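Local coordinates for CysQ, sulfite synthesis pathway protein (Bacteroides thetaiotaomicron VPI-5482, PDB 3B8B) that probably hydrolyses adenosine 3',5'-bisphosphate to AMP and phosphate with the help of magnesium, as a member of the inositol monophosphatase superfamily, at residues 27-32 with 161-166; 37-42 with 139-144; 81-86 with 99-104; 189-194 with 216-221; 236-241 with 284-289. One frame throughout, in Å; residues are numbered along the deposited sequence. Where two conformers were deposited one is given.

In the fold
The five contacts run from the surface to the core. Contact 1 is a surface patch and contact 2 a partly buried one; both use helix 20-43, which meets the loop after strand 153-155 in the first and the turn between strands 131-139 and 144-149 in the second, through apolar side chains. Contact 3, buried, is a parallel strand pair at the rim of the six-stranded mixed sheet; it meets contact 1 where Ala27 packs on Trp102. Contacts 4 and 5 lie across the chain's centre from contact 1 and adjoin through the backbones of 189-194 and 236-241. Contact 4 is parallel, partly buried and mostly aliphatic; contact 5 is antiparallel, buried and aromatic, and its arginine holds a sulfate ion.

Contact 1: 27-32 with 161-166; sequences AIDAAL and VGLEDE
On the flank of the long helix 20-43, the methyls of Leu32 meet those of Leu163 in the loop that leads from strand 153-155 to helix 170-176. The two leucines cross at about a right angle, and their branch ends do the touching: Leu32 CD1 lies 3.6 Å from Leu163 CD2 and 3.9 Å from Leu163 CG. Each has CG beside its backbone N and opposite the carbonyl carbon (chi1 -65° in Leu32, -59° in Leu163), which sends both branched ends toward each other. The other methyl of Leu32, CD2, packs 3.8 Å from Val161 O; a water near this carbonyl and Leu32 O makes at best a doubtful bridge. Here the loop is laid on a helix whose inner flank already rests on strand 131-139, through Val136 and Tyr138, so that Leu32 serves both sides; a leucine is long enough to do so. Leu163 in turn also touches Val168 in the loop and Met173 on helix 170-176, so a branched aliphatic residue, with methyls to offer in more than one direction, suits its place. Its second methyl, CD1, comes 4.0 Å from Asp29 OD1, the carboxylate oxygen whose salt-bridge partner is Lys33, one turn further along the helix.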
# COMPACT_ATOMS: atom_id res chain seq x y z
N ALA A 27 7.76 -2.52 -10.67
CA ALA A 27 7.16 -1.99 -9.45
C ALA A 27 7.87 -2.50 -8.19
O ALA A 27 8.18 -1.74 -7.26
CB ALA A 27 5.67 -2.33 -9.42
N ILE A 28 8.19 -3.79 -8.16
CA ILE A 28 8.90 -4.39 -7.05
C ILE A 28 10.29 -3.76 -6.92
O ILE A 28 10.71 -3.33 -5.85
CB ILE A 28 9.01 -5.93 -7.21
CG1 ILE A 28 7.62 -6.57 -7.08
CG2 ILE A 28 10.04 -6.49 -6.22
CD1 ILE A 28 7.57 -8.03 -7.40
N ASP A 29 11.01 -3.70 -8.04
CA ASP A 29 12.35 -3.10 -8.12
C ASP A 29 12.31 -1.67 -7.58
O ASP A 29 13.11 -1.30 -6.70
CB ASP A 29 12.78 -3.16 -9.60
CG ASP A 29 14.24 -2.82 -9.87
OD1 ASP A 29 15.03 -2.54 -8.93
OD2 ASP A 29 14.62 -2.79 -11.09
N ALA A 30 11.36 -0.89 -8.09
CA ALA A 30 11.22 0.50 -7.69
C ALA A 30 10.95 0.64 -6.17
O ALA A 30 11.52 1.52 -5.50
CB ALA A 30 10.09 1.15 -8.44
N ALA A 31 10.06 -0.21 -5.66
CA ALA A 31 9.70 -0.12 -4.24
C ALA A 31 10.92 -0.39 -3.36
O ALA A 31 11.13 0.26 -2.33
CB ALA A 31 8.57 -1.14 -3.91
N LEU A 32 11.70 -1.41 -3.72
CA LEU A 32 12.89 -1.75 -2.94
C LEU A 32 13.94 -0.65 -3.02
O LEU A 32 14.60 -0.32 -2.03
CB LEU A 32 13.46 -3.07 -3.42
CG LEU A 32 12.56 -4.28 -3.19
CD1 LEU A 32 13.08 -5.56 -3.92
CD2 LEU A 32 12.35 -4.58 -1.70
N VAL A 161 15.75 -7.08 1.21
CA VAL A 161 16.26 -5.70 1.21
C VAL A 161 16.43 -5.30 -0.22
O VAL A 161 16.01 -4.24 -0.64
CB VAL A 161 17.59 -5.59 2.00
CG1 VAL A 161 18.20 -4.18 1.88
CG2 VAL A 161 17.39 -5.94 3.45
N GLY A 162 17.07 -6.13 -1.02
CA GLY A 162 17.18 -5.80 -2.42
C GLY A 162 17.26 -7.04 -3.26
O GLY A 162 17.13 -8.17 -2.75
N LEU A 163 17.49 -6.83 -4.54
CA LEU A 163 17.49 -7.91 -5.49
C LEU A 163 18.92 -8.41 -5.67
O LEU A 163 19.87 -7.63 -5.52
CB LEU A 163 16.89 -7.42 -6.80
CG LEU A 163 15.45 -6.91 -6.66
CD1 LEU A 163 14.94 -6.38 -7.97
CD2 LEU A 163 14.53 -8.03 -6.14
N GLU A 164 19.07 -9.71 -5.95
CA GLU A 164 20.37 -10.27 -6.35
C GLU A 164 20.88 -9.46 -7.53
O GLU A 164 20.11 -8.75 -8.18
CB GLU A 164 20.27 -11.75 -6.77
CG GLU A 164 19.52 -12.67 -5.82
CD GLU A 164 20.07 -12.64 -4.40
OE1 GLU A 164 21.29 -12.84 -4.24
OE2 GLU A 164 19.27 -12.42 -3.46
N ASP A 165 22.16 -9.59 -7.84
CA ASP A 165 22.74 -8.86 -8.96
C ASP A 165 22.43 -9.55 -10.31
O ASP A 165 22.67 -8.98 -11.38
CB ASP A 165 24.27 -8.74 -8.77
CG ASP A 165 24.86 -7.53 -9.48
OD1 ASP A 165 24.17 -6.49 -9.59
OD2 ASP A 165 26.04 -7.63 -9.92
N GLU A 166 21.90 -10.77 -10.24
CA GLU A 166 21.79 -11.64 -11.41
C GLU A 166 20.69 -12.68 -11.19
O GLU A 166 20.55 -13.21 -10.09
CB GLU A 166 23.14 -12.34 -11.62
CG GLU A 166 23.52 -12.60 -13.07
CD GLU A 166 25.03 -12.55 -13.30
OE1 GLU A 166 25.77 -12.31 -12.32
OE2 GLU A 166 25.48 -12.74 -14.46
O HOH W 1 15.48 -1.92 -0.12

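Contact 2: 37-42 with 139-144; sequences KILSIY and VPVKKE
Leu39 and Tyr42, one helical turn apart, carry the meeting of helix 20-43 with the turn at 139-144. Leu39 comes first: in one of its two conformers, its CD2 lies 4.0 Å from Lys143 CE and crosses that aliphatic chain at about a right angle, while CD1 keeps a looser 4.4 Å from Val141 CG2. A lysine suits this rim, since its methylenes cover the leucine and, in one of the two lysine conformers, Lys143 NZ bends back to donate to Val141 O at 2.8 Å, from above the carbonyl plane. Next, Tyr42 has CG anti to its N (chi1 -171°), which swings the ring out to the turn, where CE2 touches Val141 CG2 at 3.6 Å. Phe113, Phe120 and Arg116 also meet this ring, the last by a cation-pi contact. Pro140, 6.4 Å from Leu39 between CA atoms, opens the turn with its helical backbone. A G1 beta bulge, with Lys143 and Glu144 set opposite Val139, closes the tight hairpin between strands 131-139 and 144-149.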
# COMPACT_ATOMS: atom_id res chain seq x y z
N LYS A 37 16.59 4.16 -0.08
CA LYS A 37 16.80 5.59 0.09
C LYS A 37 16.19 6.06 1.41
O LYS A 37 16.79 6.86 2.13
CB LYS A 37 16.20 6.40 -1.07
CG LYS A 37 16.82 6.09 -2.45
CD LYS A 37 18.31 6.35 -2.48
CE LYS A 37 18.89 6.17 -3.87
NZ LYS A 37 20.23 6.80 -3.91
N ILE A 38 14.99 5.60 1.68
CA ILE A 38 14.29 6.00 2.90
C ILE A 38 15.05 5.53 4.13
O ILE A 38 15.23 6.27 5.09
CB ILE A 38 12.86 5.44 2.92
CG1 ILE A 38 12.02 6.02 1.76
CG2 ILE A 38 12.19 5.74 4.28
CD1 ILE A 38 10.72 5.20 1.48
N LEU A 39 15.44 4.26 4.12
CA LEU A 39 16.07 3.66 5.28
C LEU A 39 17.44 4.31 5.55
O LEU A 39 17.82 4.49 6.72
CB LEU A 39 16.13 2.13 5.11
CG LEU A 39 16.58 1.29 6.30
CD1 LEU A 39 15.56 1.38 7.42
CD2 LEU A 39 16.85 -0.16 5.90
N SER A 40 18.15 4.68 4.49
CA SER A 40 19.45 5.33 4.68
C SER A 40 19.30 6.60 5.51
O SER A 40 20.10 6.82 6.42
CB SER A 40 20.13 5.62 3.36
OG SER A 40 21.41 6.19 3.58
N ILE A 41 18.24 7.39 5.25
CA ILE A 41 17.93 8.59 6.03
C ILE A 41 17.40 8.21 7.43
O ILE A 41 17.84 8.79 8.44
CB ILE A 41 16.93 9.47 5.26
CG1 ILE A 41 17.62 10.08 4.02
CG2 ILE A 41 16.36 10.60 6.12
CD1 ILE A 41 16.61 10.58 3.05
N TYR A 42 16.51 7.23 7.49
CA TYR A 42 15.90 6.85 8.77
C TYR A 42 16.94 6.37 9.77
O TYR A 42 16.84 6.66 10.98
CB TYR A 42 14.86 5.76 8.53
CG TYR A 42 13.97 5.40 9.71
CD1 TYR A 42 12.92 6.22 10.12
CD2 TYR A 42 14.13 4.18 10.36
CE1 TYR A 42 12.08 5.86 11.16
CE2 TYR A 42 13.29 3.82 11.40
CZ TYR A 42 12.28 4.66 11.81
OH TYR A 42 11.41 4.27 12.82
N VAL A 139 7.69 -2.40 3.29
CA VAL A 139 7.81 -1.88 4.65
C VAL A 139 9.31 -1.87 4.99
O VAL A 139 9.88 -2.90 5.38
CB VAL A 139 7.07 -2.78 5.67
CG1 VAL A 139 7.02 -2.06 7.03
CG2 VAL A 139 5.65 -3.12 5.17
N PRO A 140 9.99 -0.74 4.72
CA PRO A 140 11.46 -0.80 4.77
C PRO A 140 12.09 -1.22 6.10
O PRO A 140 13.08 -1.96 6.11
CB PRO A 140 11.88 0.62 4.37
CG PRO A 140 10.76 1.15 3.57
CD PRO A 140 9.52 0.58 4.24
N VAL A 141 11.55 -0.76 7.22
CA VAL A 141 12.13 -1.14 8.52
C VAL A 141 12.08 -2.65 8.78
O VAL A 141 13.02 -3.23 9.30
CB VAL A 141 11.45 -0.36 9.67
CG1 VAL A 141 11.94 -0.91 11.05
CG2 VAL A 141 11.75 1.16 9.53
N LYS A 142 10.98 -3.27 8.37
CA LYS A 142 10.72 -4.68 8.60
C LYS A 142 11.20 -5.61 7.48
O LYS A 142 11.12 -6.84 7.64
CB LYS A 142 9.21 -4.88 8.77
CG LYS A 142 8.58 -4.10 9.90
CD LYS A 142 7.20 -4.52 10.15
CE LYS A 142 7.17 -5.88 10.78
NZ LYS A 142 5.92 -6.05 11.48
N LYS A 143 11.64 -5.02 6.36
CA LYS A 143 12.08 -5.73 5.16
C LYS A 143 11.00 -6.72 4.70
O LYS A 143 11.28 -7.87 4.34
CB LYS A 143 13.43 -6.41 5.39
CG LYS A 143 14.54 -5.40 5.62
CD LYS A 143 14.64 -4.94 7.07
CE LYS A 143 15.62 -3.75 7.24
NZ LYS A 143 15.73 -3.32 8.65
N GLU A 144 9.76 -6.23 4.73
CA GLU A 144 8.59 -7.02 4.34
C GLU A 144 8.00 -6.44 3.06
O GLU A 144 7.75 -5.23 2.99
CB GLU A 144 7.58 -7.06 5.52
CG GLU A 144 8.13 -8.05 6.60
CD GLU A 144 7.22 -8.42 7.76
OE1 GLU A 144 6.12 -7.89 7.89
OE2 GLU A 144 7.67 -9.29 8.54

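Contact 3: 81-86 with 99-104; sequences PVLSEE and DTLWIV
Pro81 to Glu85 run parallel to Leu101 to Val104, the short strands 21° apart, with Trp102 N donating to Pro81 O at 2.8 Å, Leu83 N to Trp102 O, Val104 N to Leu83 O and Glu85 N to Val104 O. This pair forms one edge of the six-stranded mixed sheet of the inositol monophosphatase fold, 82-84 being its outermost strand within the chain. Val82, Ser84, Trp102 and Val104 share one face, turned to helix 59-75; Val82 CG2 sits 4.0 Å from Trp102 CD1, and the indole NE1 is hydrogen-bonded to Thr78 OG1. Leu83 and Ile103 take the other face, and the Leu101 chain lies alongside Leu83, with Leu101 CD1 4.0 Å from Leu83 CB, so that branched aliphatics pack together there. At the strand's end Ser84 OG accepts from Glu86 N at 3.1 Å, an ST turn, and is also hydrogen-bonded to His68 ND1. With an alanine here, Glu86 N and His68 would probably be left without their mate, and the turn that carries Glu85, a predicted magnesium and substrate ligand, would be less firmly set. Beside that turn, Glu85 CB lies 3.7 Å from Val104 O.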
# COMPACT_ATOMS: atom_id res chain seq x y z
N PRO A 81 2.10 6.20 -17.67
CA PRO A 81 2.34 7.43 -16.95
C PRO A 81 2.23 7.26 -15.43
O PRO A 81 1.63 6.29 -14.95
CB PRO A 81 1.24 8.36 -17.48
CG PRO A 81 0.16 7.44 -17.88
CD PRO A 81 0.82 6.25 -18.41
N VAL A 82 2.81 8.21 -14.69
CA VAL A 82 2.94 8.12 -13.24
C VAL A 82 2.24 9.27 -12.54
O VAL A 82 2.48 10.46 -12.85
CB VAL A 82 4.45 8.16 -12.81
CG1 VAL A 82 4.59 8.06 -11.31
CG2 VAL A 82 5.24 7.07 -13.54
N LEU A 83 1.37 8.90 -11.61
CA LEU A 83 0.70 9.82 -10.72
C LEU A 83 1.27 9.55 -9.33
O LEU A 83 0.94 8.54 -8.70
CB LEU A 83 -0.80 9.60 -10.75
CG LEU A 83 -1.63 10.43 -9.77
CD1 LEU A 83 -1.42 11.92 -10.05
CD2 LEU A 83 -3.08 10.03 -9.89
N SER A 84 2.17 10.44 -8.89
CA SER A 84 2.88 10.28 -7.60
C SER A 84 2.48 11.34 -6.62
O SER A 84 2.28 12.52 -6.98
CB SER A 84 4.40 10.35 -7.78
OG SER A 84 5.10 10.27 -6.52
N GLU A 85 2.43 10.93 -5.36
CA GLU A 85 2.24 11.86 -4.26
C GLU A 85 3.30 12.98 -4.27
O GLU A 85 2.97 14.13 -3.89
CB GLU A 85 2.29 11.06 -2.95
CG GLU A 85 2.09 11.89 -1.62
CD GLU A 85 3.31 12.75 -1.27
OE1 GLU A 85 4.46 12.34 -1.58
OE2 GLU A 85 3.11 13.84 -0.67
N GLU A 86 4.54 12.66 -4.69
CA GLU A 86 5.66 13.62 -4.70
C GLU A 86 5.90 14.26 -6.09
O GLU A 86 6.85 15.04 -6.28
CB GLU A 86 6.91 12.93 -4.12
CG GLU A 86 8.25 13.66 -4.17
CD GLU A 86 8.30 14.97 -3.41
OE1 GLU A 86 7.31 15.34 -2.73
OE2 GLU A 86 9.35 15.65 -3.51
N ASP A 99 -5.89 5.67 -19.43
CA ASP A 99 -6.64 4.47 -19.06
C ASP A 99 -5.83 3.55 -18.14
O ASP A 99 -6.40 2.83 -17.32
CB ASP A 99 -7.06 3.68 -20.27
CG ASP A 99 -7.99 4.46 -21.19
OD1 ASP A 99 -8.86 5.22 -20.68
OD2 ASP A 99 -7.85 4.30 -22.41
N THR A 100 -4.50 3.57 -18.31
CA THR A 100 -3.61 2.78 -17.47
C THR A 100 -2.52 3.70 -16.95
O THR A 100 -1.92 4.47 -17.71
CB THR A 100 -2.97 1.59 -18.20
OG1 THR A 100 -3.99 0.82 -18.85
CG2 THR A 100 -2.17 0.69 -17.24
N LEU A 101 -2.32 3.66 -15.64
CA LEU A 101 -1.37 4.55 -14.99
C LEU A 101 -0.85 3.95 -13.70
O LEU A 101 -1.51 3.11 -13.08
CB LEU A 101 -2.00 5.92 -14.70
CG LEU A 101 -3.03 5.99 -13.56
CD1 LEU A 101 -3.25 7.44 -13.09
CD2 LEU A 101 -4.34 5.36 -14.00
N TRP A 102 0.34 4.40 -13.30
CA TRP A 102 0.87 4.09 -11.99
C TRP A 102 0.33 5.13 -11.01
O TRP A 102 0.30 6.32 -11.30
CB TRP A 102 2.39 4.18 -11.98
CG TRP A 102 3.07 3.20 -12.87
CD1 TRP A 102 3.65 3.44 -14.09
CD2 TRP A 102 3.26 1.80 -12.61
NE1 TRP A 102 4.18 2.27 -14.60
CE2 TRP A 102 3.95 1.25 -13.73
CE3 TRP A 102 2.93 0.95 -11.54
CZ2 TRP A 102 4.32 -0.10 -13.78
CZ3 TRP A 102 3.27 -0.40 -11.62
CH2 TRP A 102 3.96 -0.90 -12.72
N ILE A 103 -0.08 4.66 -9.83
CA ILE A 103 -0.48 5.54 -8.73
C ILE A 103 0.41 5.19 -7.54
O ILE A 103 0.41 4.03 -7.05
CB ILE A 103 -1.97 5.42 -8.38
CG1 ILE A 103 -2.83 5.67 -9.62
CG2 ILE A 103 -2.33 6.45 -7.28
CD1 ILE A 103 -4.34 5.75 -9.35
N VAL A 104 1.18 6.19 -7.10
CA VAL A 104 2.33 5.96 -6.20
C VAL A 104 2.34 6.89 -4.99
O VAL A 104 2.10 8.08 -5.13
CB VAL A 104 3.63 6.21 -6.99
CG1 VAL A 104 4.86 6.16 -6.07
CG2 VAL A 104 3.75 5.19 -8.15

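Contact 4: 189-194 with 216-221; sequences FIAVAS and VELISS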
# COMPACT_ATOMS: atom_id res chain seq x y z
N PHE A 189 -13.01 -12.72 15.88
CA PHE A 189 -13.14 -11.62 14.94
C PHE A 189 -12.09 -10.57 15.26
O PHE A 189 -11.96 -10.15 16.41
CB PHE A 189 -14.51 -11.00 15.07
CG PHE A 189 -14.79 -9.94 14.07
CD1 PHE A 189 -15.25 -10.29 12.80
CD2 PHE A 189 -14.58 -8.60 14.36
CE1 PHE A 189 -15.51 -9.32 11.85
CE2 PHE A 189 -14.83 -7.62 13.38
CZ PHE A 189 -15.29 -8.00 12.13
N ILE A 190 -11.38 -10.12 14.24
CA ILE A 190 -10.34 -9.10 14.44
C ILE A 190 -10.57 -7.89 13.54
O ILE A 190 -10.73 -8.04 12.33
CB ILE A 190 -8.93 -9.65 14.15
CG1 ILE A 190 -8.61 -10.82 15.10
CG2 ILE A 190 -7.83 -8.54 14.23
CD1 ILE A 190 -7.30 -11.50 14.78
N ALA A 191 -10.55 -6.70 14.14
CA ALA A 191 -10.58 -5.46 13.41
C ALA A 191 -9.24 -4.75 13.58
O ALA A 191 -8.59 -4.89 14.61
CB ALA A 191 -11.73 -4.55 13.89
N VAL A 192 -8.80 -4.01 12.57
CA VAL A 192 -7.53 -3.28 12.68
C VAL A 192 -7.77 -1.78 12.53
O VAL A 192 -8.57 -1.33 11.72
CB VAL A 192 -6.44 -3.81 11.69
CG1 VAL A 192 -6.91 -3.65 10.24
CG2 VAL A 192 -5.07 -3.14 11.94
N ALA A 193 -7.06 -1.02 13.35
CA ALA A 193 -7.11 0.44 13.40
C ALA A 193 -5.74 1.05 13.31
O ALA A 193 -4.72 0.42 13.53
CB ALA A 193 -7.73 0.89 14.67
N SER A 194 -5.73 2.33 12.96
CA SER A 194 -4.50 3.11 12.96
C SER A 194 -3.89 3.20 14.38
O SER A 194 -4.57 2.99 15.38
CB SER A 194 -4.80 4.54 12.45
OG SER A 194 -3.61 5.35 12.47
N VAL A 216 -14.34 -10.40 20.08
CA VAL A 216 -13.65 -9.40 19.29
C VAL A 216 -12.26 -9.03 19.85
O VAL A 216 -12.07 -8.94 21.08
CB VAL A 216 -14.53 -8.14 19.19
CG1 VAL A 216 -14.84 -7.55 20.58
CG2 VAL A 216 -13.90 -7.11 18.22
N GLU A 217 -11.32 -8.83 18.93
CA GLU A 217 -10.01 -8.26 19.23
C GLU A 217 -9.73 -7.11 18.27
O GLU A 217 -10.05 -7.18 17.10
CB GLU A 217 -8.90 -9.32 19.09
CG GLU A 217 -7.47 -8.79 19.39
CD GLU A 217 -6.35 -9.74 19.00
OE1 GLU A 217 -6.62 -10.73 18.28
OE2 GLU A 217 -5.17 -9.48 19.37
N LEU A 218 -9.09 -6.06 18.78
CA LEU A 218 -8.60 -4.96 17.96
C LEU A 218 -7.08 -5.06 17.89
O LEU A 218 -6.45 -5.30 18.90
CB LEU A 218 -8.99 -3.62 18.56
CG LEU A 218 -10.28 -2.99 18.03
CD1 LEU A 218 -10.05 -2.46 16.60
CD2 LEU A 218 -11.43 -4.03 18.10
N ILE A 219 -6.53 -4.86 16.71
CA ILE A 219 -5.08 -4.73 16.52
C ILE A 219 -4.79 -3.44 15.75
O ILE A 219 -5.70 -2.81 15.24
CB ILE A 219 -4.50 -5.95 15.81
CG1 ILE A 219 -5.01 -6.08 14.37
CG2 ILE A 219 -4.76 -7.24 16.66
CD1 ILE A 219 -4.38 -7.17 13.52
N SER A 220 -3.52 -3.02 15.72
CA SER A 220 -3.20 -1.77 15.04
C SER A 220 -1.86 -1.88 14.36
O SER A 220 -0.97 -2.60 14.82
CB SER A 220 -3.21 -0.57 15.99
OG SER A 220 -2.21 -0.71 17.01
N SER A 221 -1.74 -1.19 13.23
CA SER A 221 -0.50 -1.19 12.44
C SER A 221 -0.47 0.10 11.64
O SER A 221 -1.50 0.75 11.42
CB SER A 221 -0.37 -2.37 11.45
OG SER A 221 0.05 -3.57 12.07
O HOH W 2 -1.79 3.93 11.76
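Ile219 O takes a hydrogen bond from Ala193 N at 2.9 Å, in the carbonyl plane, and a C-H contact from Val192 CA at 3.2 Å. The pattern repeats back along the strands, with Ile219 N donating to Ala191 O, Ala191 N to Glu217 O and Glu217 N to Phe189 O; at the far end Ser221 N reaches Ala193 O only weakly, at 3.4 Å. These parallel strands, 31° apart, are the two arms of a beta-alpha-beta unit whose connecting helix 200-212 covers the face bearing Ala191 and Leu218: Ala191 touches Leu209, and Leu218 touches Ile206 and Lys210. There the small Ala191 leaves room for Leu218, whose CD1 folds back to 3.8 Å from Ala191 CB. On the opposite face Ile190 takes the same direction as Glu217: its CD1 lies 3.6 Å from Glu217 OE1, an oxygen whose hydrogen bond goes to His188 NE2, and Ile190 CG2 presses on Ile219 CG1 at 3.7 Å. Cutting this side chain back to an alanine is likely to open a gap beside Ile219 and to leave the Glu217 chain without its aliphatic support. At the start of the pair, Val216 CG2 stands at the edge of the Phe189 ring, 4.2 Å from CD2, while His213 stacks on that ring. Ser194 OG is hydrogen-bonded to Ser196 N and to a sulfate ion.

Contact 5: 236-241 with 284-289; sequences DVYPRF and FIVEAK. With SO4 (sulfate ion), chain B.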
# COMPACT_ATOMS: atom_id res chain seq x y z
N ASP A 236 -10.05 -9.47 10.07
CA ASP A 236 -11.28 -9.61 9.31
C ASP A 236 -11.69 -8.32 8.60
O ASP A 236 -12.28 -8.36 7.52
CB ASP A 236 -12.40 -10.06 10.22
CG ASP A 236 -12.14 -11.44 10.77
OD1 ASP A 236 -12.34 -12.41 10.02
OD2 ASP A 236 -11.71 -11.57 11.90
N VAL A 237 -11.46 -7.19 9.25
CA VAL A 237 -11.96 -5.92 8.72
C VAL A 237 -11.02 -4.79 9.05
O VAL A 237 -10.48 -4.73 10.16
CB VAL A 237 -13.40 -5.60 9.21
CG1 VAL A 237 -13.44 -5.39 10.72
CG2 VAL A 237 -13.97 -4.39 8.47
N TYR A 238 -10.83 -3.89 8.09
CA TYR A 238 -10.14 -2.63 8.27
C TYR A 238 -11.06 -1.51 7.78
O TYR A 238 -11.13 -1.28 6.56
CB TYR A 238 -8.80 -2.62 7.55
CG TYR A 238 -8.16 -1.26 7.43
CD1 TYR A 238 -8.28 -0.31 8.46
CD2 TYR A 238 -7.45 -0.89 6.29
CE1 TYR A 238 -7.71 0.95 8.33
CE2 TYR A 238 -6.89 0.37 6.15
CZ TYR A 238 -7.03 1.30 7.17
OH TYR A 238 -6.46 2.56 7.04
N PRO A 239 -11.79 -0.88 8.70
CA PRO A 239 -12.67 0.23 8.32
C PRO A 239 -11.91 1.53 8.48
O PRO A 239 -11.21 1.72 9.49
CB PRO A 239 -13.81 0.11 9.32
CG PRO A 239 -13.12 -0.40 10.60
CD PRO A 239 -11.93 -1.21 10.15
N ARG A 240 -12.00 2.42 7.51
CA ARG A 240 -11.32 3.71 7.62
C ARG A 240 -12.31 4.79 7.21
O ARG A 240 -12.51 5.06 6.02
CB ARG A 240 -10.04 3.76 6.80
CG ARG A 240 -9.17 4.96 7.15
CD ARG A 240 -8.69 4.78 8.54
NE ARG A 240 -7.89 5.87 9.06
CZ ARG A 240 -6.58 6.00 8.86
NH1 ARG A 240 -5.93 5.14 8.08
NH2 ARG A 240 -5.91 7.00 9.43
N PHE A 241 -12.96 5.39 8.21
CA PHE A 241 -13.96 6.45 7.98
C PHE A 241 -13.29 7.79 8.23
O PHE A 241 -13.58 8.52 9.20
CB PHE A 241 -15.18 6.22 8.86
CG PHE A 241 -15.94 4.94 8.57
CD1 PHE A 241 -15.51 4.02 7.61
CD2 PHE A 241 -17.09 4.66 9.27
CE1 PHE A 241 -16.24 2.83 7.39
CE2 PHE A 241 -17.82 3.51 9.03
CZ PHE A 241 -17.39 2.60 8.11
N PHE A 284 -13.73 3.95 3.37
CA PHE A 284 -13.64 2.58 2.85
C PHE A 284 -13.62 1.53 3.95
O PHE A 284 -13.39 1.85 5.12
CB PHE A 284 -12.43 2.43 1.90
CG PHE A 284 -11.09 2.56 2.57
CD1 PHE A 284 -10.52 1.46 3.20
CD2 PHE A 284 -10.38 3.76 2.56
CE1 PHE A 284 -9.31 1.54 3.80
CE2 PHE A 284 -9.14 3.84 3.17
CZ PHE A 284 -8.60 2.72 3.78
N ILE A 285 -13.85 0.29 3.53
CA ILE A 285 -13.83 -0.89 4.39
C ILE A 285 -13.17 -2.03 3.62
O ILE A 285 -13.64 -2.41 2.53
CB ILE A 285 -15.23 -1.37 4.76
CG1 ILE A 285 -16.02 -0.29 5.50
CG2 ILE A 285 -15.18 -2.62 5.62
CD1 ILE A 285 -17.46 -0.62 5.58
N VAL A 286 -12.11 -2.59 4.20
CA VAL A 286 -11.44 -3.74 3.63
C VAL A 286 -11.94 -4.98 4.35
O VAL A 286 -11.88 -5.05 5.59
CB VAL A 286 -9.91 -3.64 3.81
CG1 VAL A 286 -9.20 -4.73 2.94
CG2 VAL A 286 -9.37 -2.24 3.47
N GLU A 287 -12.43 -5.95 3.59
CA GLU A 287 -12.99 -7.18 4.18
C GLU A 287 -12.99 -8.26 3.09
O GLU A 287 -12.68 -7.98 1.93
CB GLU A 287 -14.40 -6.92 4.74
CG GLU A 287 -15.40 -6.48 3.68
CD GLU A 287 -16.79 -6.08 4.23
OE1 GLU A 287 -16.97 -4.93 4.68
OE2 GLU A 287 -17.70 -6.91 4.15
N ALA A 288 -13.37 -9.48 3.45
CA ALA A 288 -13.54 -10.54 2.47
C ALA A 288 -14.51 -10.14 1.37
O ALA A 288 -15.50 -9.45 1.64
CB ALA A 288 -14.02 -11.82 3.18
N LYS A 289 -14.25 -10.55 0.14
CA LYS A 289 -15.16 -10.23 -0.96
C LYS A 289 -16.55 -10.74 -0.61
O LYS A 289 -16.70 -11.87 -0.18
CB LYS A 289 -14.68 -10.84 -2.28
CG LYS A 289 -15.46 -10.40 -3.50
CD LYS A 289 -14.91 -11.04 -4.79
CE LYS A 289 -15.77 -10.70 -6.01
NZ LYS A 289 -15.61 -9.25 -6.34
S SO4 B . -2.30 5.81 8.66
O1 SO4 B . -3.02 4.95 7.71
O2 SO4 B . -1.05 6.24 8.00
O3 SO4 B . -3.10 7.03 8.89
O4 SO4 B . -2.06 5.22 9.93
O HOH W 3 -13.43 -10.33 6.22
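CG of Phe284 stands between its backbone N and carbonyl carbon (chi1 67°), which, with the strand pairing, brings the ring alongside Arg240, one face against CB; Arg240 CB is 3.8 Å from the Phe284 centroid, a CH-pi contact. The bend of Arg240 at chi2 (66°) turns its chain beyond CG, taking the guanidinium to Tyr238 OH and a sulfate ion. The Phe284 ring points its edge at the face of Tyr238 in an offset edge-to-face pair, planes 84° apart, with Phe284 CE1 3.6 Å from Tyr238 CE2. The backbones are antiparallel: Tyr238 with Val286 and Arg240 with Phe284 are hydrogen-bonded pairs, Arg240 N giving to Phe284 O at 2.8 Å, and Pro239 with Ile285 lies between them as a non-hydrogen-bonded pair, a place that suits a residue lacking an N-H. Beside this pair, in one of the two conformers of Ile285, Val237 CG2 meets Ile285 CG2 at 3.6 Å and Ile285 CG1 stands at the Phe241 ring edge. Partners in or near its plane fix the guanidinium's rotation. Arg240 NH1 donates to Tyr238 OH at 2.8 Å. It also donates to the sulfate, as does NH2. Arg240, Ser194 and Lys226 together surround this anion, probably from the crystallisation liquor, with Tyr238 OH and the Phe284 face positioning the arginine; near the predicted metal ligand Asp108, the site is consistent with a place for a phosphate of the nucleotide.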